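Local structure of hypothetical protein (Uncultured marine organism, 2OP5) at residues A[8-13]-A[71-76]; A[41-46]-A[77-82]. The protein is of unknown function but forms a dimer with a ferredoxin-like fold, probably related to the dimeric alpha-beta barrel proteins. All coordinates share one frame; numbering follows the deposited sequence.

In the fold
Both contacts use helix 73-86 of the ferredoxin-like fold, contact 1 its first turn and contact 2 the turns that follow directly, and their centres lie about 11 Å apart. Contact 1 (8-13 with 71-76) sets the helix start against the beginning of strand 10-17; it is a surface contact in which one buried aromatic ring meets a lysine chain and a tyrosine. Contact 2 (41-46 with 77-82) pairs the helix with helix 37-46, is partly buried, and rests on small aliphatic and sulfur contacts with charged groups at its margin. Contact 1 thus rests on aromatic rings and lysine methylenes, contact 2 on aliphatic side chains and a cysteine sulfur.

Contact 1: residues A[8-13]-A[71-76]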
# COMPACT_ATOMS: atom_id res chain seq x y z
N THR A 8 2.45 10.09 7.73
CA THR A 8 3.16 9.65 6.55
C THR A 8 3.06 10.74 5.49
O THR A 8 1.98 11.19 5.17
CB THR A 8 2.57 8.33 5.98
OG1 THR A 8 2.68 7.29 6.94
CG2 THR A 8 3.31 7.88 4.73
N ALA A 9 4.20 11.16 4.97
CA ALA A 9 4.26 12.16 3.91
C ALA A 9 4.55 11.54 2.56
O ALA A 9 4.04 11.99 1.54
CB ALA A 9 5.32 13.18 4.22
N PHE A 10 5.41 10.52 2.56
CA PHE A 10 5.83 9.83 1.35
C PHE A 10 5.62 8.33 1.52
O PHE A 10 5.82 7.81 2.61
CB PHE A 10 7.29 10.12 1.10
CG PHE A 10 7.74 9.80 -0.29
CD1 PHE A 10 7.42 10.65 -1.34
CD2 PHE A 10 8.55 8.70 -0.54
CE1 PHE A 10 7.87 10.39 -2.61
CE2 PHE A 10 9.01 8.44 -1.84
CZ PHE A 10 8.67 9.29 -2.86
N LEU A 11 5.28 7.66 0.42
CA LEU A 11 4.93 6.25 0.45
C LEU A 11 5.28 5.49 -0.84
O LEU A 11 5.24 6.04 -1.94
CB LEU A 11 3.41 6.19 0.71
CG LEU A 11 2.49 4.98 0.79
CD1 LEU A 11 1.23 5.32 1.56
CD2 LEU A 11 2.12 4.44 -0.58
N ASN A 12 5.64 4.22 -0.68
CA ASN A 12 5.85 3.31 -1.82
C ASN A 12 4.96 2.10 -1.59
O ASN A 12 5.05 1.45 -0.55
CB ASN A 12 7.30 2.87 -1.97
CG ASN A 12 7.57 2.14 -3.29
OD1 ASN A 12 6.72 2.08 -4.18
ND2 ASN A 12 8.78 1.62 -3.43
N SER A 13 4.07 1.84 -2.54
CA SER A 13 3.17 0.68 -2.51
C SER A 13 3.64 -0.12 -3.69
O SER A 13 3.23 0.13 -4.84
CB SER A 13 1.70 1.08 -2.68
OG SER A 13 0.86 -0.07 -2.68
N ASP A 71 8.14 9.43 6.88
CA ASP A 71 7.81 10.75 7.38
C ASP A 71 8.07 11.83 6.31
O ASP A 71 7.51 12.92 6.39
CB ASP A 71 8.59 11.06 8.68
CG ASP A 71 10.11 11.07 8.49
OD1 ASP A 71 10.62 11.03 7.35
OD2 ASP A 71 10.83 11.15 9.50
N SER A 72 8.92 11.50 5.32
CA SER A 72 9.31 12.42 4.26
C SER A 72 10.02 11.69 3.13
O SER A 72 10.53 10.57 3.30
CB SER A 72 10.29 13.46 4.81
OG SER A 72 11.55 12.87 5.14
N LYS A 73 10.11 12.35 1.98
CA LYS A 73 10.82 11.81 0.82
C LYS A 73 12.33 11.79 1.09
O LYS A 73 13.08 11.00 0.49
CB LYS A 73 10.51 12.64 -0.43
CG LYS A 73 11.02 11.97 -1.70
CD LYS A 73 10.57 12.70 -2.94
CE LYS A 73 11.28 12.17 -4.18
NZ LYS A 73 12.74 12.42 -4.07
N GLU A 74 12.79 12.69 1.95
CA GLU A 74 14.18 12.74 2.31
C GLU A 74 14.47 11.50 3.14
O GLU A 74 15.53 10.87 3.00
CB GLU A 74 14.46 14.01 3.10
CG GLU A 74 15.92 14.35 3.20
CD GLU A 74 16.58 14.48 1.83
OE1 GLU A 74 15.96 15.05 0.88
OE2 GLU A 74 17.73 14.02 1.71
N GLY A 75 13.53 11.13 4.01
CA GLY A 75 13.64 9.90 4.78
C GLY A 75 13.69 8.68 3.89
O GLY A 75 14.46 7.74 4.14
N TYR A 76 12.88 8.67 2.84
CA TYR A 76 12.92 7.57 1.86
C TYR A 76 14.32 7.39 1.28
O TYR A 76 14.82 6.26 1.21
CB TYR A 76 11.91 7.81 0.73
CG TYR A 76 12.17 7.02 -0.53
CD1 TYR A 76 11.82 5.69 -0.61
CD2 TYR A 76 12.75 7.60 -1.65
CE1 TYR A 76 12.05 4.94 -1.74
CE2 TYR A 76 12.98 6.85 -2.80
CZ TYR A 76 12.62 5.52 -2.83
OH TYR A 76 12.82 4.75 -3.95
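Phe10, at the start of strand 10-17, packs against Lys73 and Tyr76 in the first turn of helix 73-86, joining a strand of the antiparallel sheet to a helix of the ferredoxin-like fold. Its CG is anti to the backbone N (chi1 -164°), which carries the ring away from the strand and up to the helix. Lys73 lays its aliphatic chain over one face of this ring: CG sits 3.7 Å from the ring centroid of Phe10, close to the ring normal, in a CH-pi contact. The methylenes continue past the rim, with Lys73 CD 3.6 Å from Phe10 CE1, before a bend at the last torsion turns the ammonium group.

Tyr76 meets the ring obliquely. The two ring planes are inclined at 48° with centroids 5.3 Å apart, and Phe10 CE2 stands over one face of the tyrosine ring, displaced toward its rim. Tyr76 CB also lies 3.7 Å from Phe10 CD2, so both the root and the ring of the tyrosine take part. Tyr70 packs edge-to-face with Tyr76, extending the aromatic group onto strand 63-70.

Away from the rings, the contact is made by the Ala9 methyl and by Phe10 CB against the backbone of residues 71-73. A classic beta bulge places Ala9 and Phe10 together opposite Tyr70 of strand 63-70, and the Ala9 methyl group comes close to the loop that leads into the helix, where CB is 3.1 Å from Asp71 O. Ser72 is the N-cap of that helix, and its carbonyl carbon lies 3.7 Å from Phe10 CB. The serine hydroxyl caps the first turn, which carries Lys73 and Tyr76: Gly75 N donates to Ser72 OG over 2.9 Å, with an N-H...O angle of 154°.

Contact 2: residues A[41-46]-A[77-82]; sequences SRLSAA and QKCQEI
Leu43 and Ala46 of helix 37-46 face Cys79 and Ile82 of helix 73-86 in a near-antiparallel helix pair, the segment axes 9.0 Å apart at closest approach and inclined at 156°. Apolar contacts dominate. Leu43 CD2 reaches between two residues of the other helix, 3.6 Å from Cys79 CB and equally near Ile82 CG2, as the leucine and isoleucine side chains lie alongside each other, pointing opposite ways. The two branches of Ile82 part: with CG1 anti to the carbonyl carbon (chi1 -71°), CD1 goes to the Ala46 methyl, 3.7 Å from CB, while CG2 turns to Leu43 CD2 and the Arg42 guanidinium. Cys79 SG meets the same methyl roughly at right angles to Ile82 CD1, 3.8 Å from Ala46 CB.

Contacts with polar groups lie at the margins. Lys78 runs its aliphatic chain to the end of segment 41-46, where CE comes within 3.3 Å of Ala46 O. The Arg42 guanidinium lies obliquely by Ile82 CG2, and a water joins the two helices there, donating to Ile82 O and accepting a weak bond from Arg42 NH1. Arg42 NH2 also forms a salt bridge with Glu86, further along helix 73-86.

Leu48, at the start of strand 48-56, touches both Leu43 and Cys79 and ties the helix pair to the edge of the sheet within the chain, while Ser44 packs on Phe113 in strand 102-114 of the second subunit.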
# COMPACT_ATOMS: atom_id res chain seq x y z
N SER A 41 15.40 -0.77 12.95
CA SER A 41 15.72 0.23 13.97
C SER A 41 16.40 1.43 13.34
O SER A 41 16.04 2.56 13.61
CB SER A 41 16.62 -0.35 15.06
OG SER A 41 16.73 0.54 16.14
N ARG A 42 17.37 1.17 12.46
CA ARG A 42 18.12 2.24 11.79
C ARG A 42 17.33 2.96 10.70
O ARG A 42 17.50 4.16 10.52
CB ARG A 42 19.46 1.71 11.26
CG ARG A 42 20.41 1.44 12.42
CD ARG A 42 21.75 0.81 12.06
NE ARG A 42 21.61 -0.61 11.75
CZ ARG A 42 21.63 -1.15 10.54
NH1 ARG A 42 21.81 -0.42 9.46
NH2 ARG A 42 21.48 -2.45 10.43
N LEU A 43 16.48 2.23 9.98
CA LEU A 43 15.64 2.82 8.97
C LEU A 43 14.56 3.66 9.66
O LEU A 43 14.22 4.74 9.21
CB LEU A 43 15.00 1.75 8.09
CG LEU A 43 15.84 0.87 7.15
CD1 LEU A 43 14.96 -0.18 6.51
CD2 LEU A 43 16.55 1.65 6.04
N SER A 44 14.04 3.18 10.79
CA SER A 44 13.00 3.95 11.50
C SER A 44 13.55 5.28 12.01
O SER A 44 12.87 6.30 11.94
CB SER A 44 12.34 3.16 12.64
OG SER A 44 13.04 3.25 13.86
N ALA A 45 14.81 5.29 12.46
CA ALA A 45 15.45 6.53 12.89
C ALA A 45 15.67 7.45 11.68
O ALA A 45 15.69 8.67 11.83
CB ALA A 45 16.76 6.24 13.57
N ALA A 46 15.83 6.86 10.49
CA ALA A 46 16.03 7.64 9.25
C ALA A 46 14.74 8.12 8.59
O ALA A 46 14.81 8.84 7.59
CB ALA A 46 16.88 6.84 8.24
N GLN A 77 14.94 8.50 0.86
CA GLN A 77 16.28 8.46 0.25
C GLN A 77 17.41 8.08 1.23
O GLN A 77 18.37 7.40 0.85
CB GLN A 77 16.60 9.77 -0.46
CG GLN A 77 15.99 9.89 -1.87
N LYS A 78 17.32 8.53 2.47
CA LYS A 78 18.30 8.12 3.46
C LYS A 78 18.11 6.61 3.70
O LYS A 78 19.08 5.91 3.87
CB LYS A 78 18.16 8.90 4.77
CG LYS A 78 18.49 10.38 4.63
CD LYS A 78 18.43 11.16 5.94
CE LYS A 78 17.06 11.12 6.62
NZ LYS A 78 17.06 11.96 7.85
N CYS A 79 16.87 6.13 3.69
CA CYS A 79 16.61 4.70 3.89
C CYS A 79 17.12 3.86 2.73
O CYS A 79 17.47 2.73 2.94
CB CYS A 79 15.13 4.43 4.16
SG CYS A 79 14.66 4.88 5.82
N GLN A 80 17.14 4.42 1.53
CA GLN A 80 17.69 3.75 0.35
C GLN A 80 19.20 3.64 0.47
O GLN A 80 19.81 2.70 0.00
CB GLN A 80 17.34 4.50 -0.96
CG GLN A 80 15.92 4.30 -1.45
CD GLN A 80 15.61 2.86 -1.78
OE1 GLN A 80 14.89 2.16 -1.04
NE2 GLN A 80 16.15 2.38 -2.88
N GLU A 81 19.80 4.63 1.11
CA GLU A 81 21.23 4.66 1.30
C GLU A 81 21.62 3.57 2.33
O GLU A 81 22.62 2.85 2.15
CB GLU A 81 21.62 6.04 1.81
CG GLU A 81 23.08 6.42 1.58
CD GLU A 81 23.38 6.63 0.11
OE1 GLU A 81 23.60 5.63 -0.61
OE2 GLU A 81 23.38 7.82 -0.31
N ILE A 82 20.84 3.50 3.40
CA ILE A 82 21.05 2.50 4.47
C ILE A 82 20.94 1.07 3.93
O ILE A 82 21.80 0.23 4.20
CB ILE A 82 20.09 2.77 5.66
CG1 ILE A 82 20.56 4.05 6.37
CG2 ILE A 82 20.06 1.58 6.61
CD1 ILE A 82 19.65 4.53 7.50
O HOH W 1 23.22 -0.69 6.63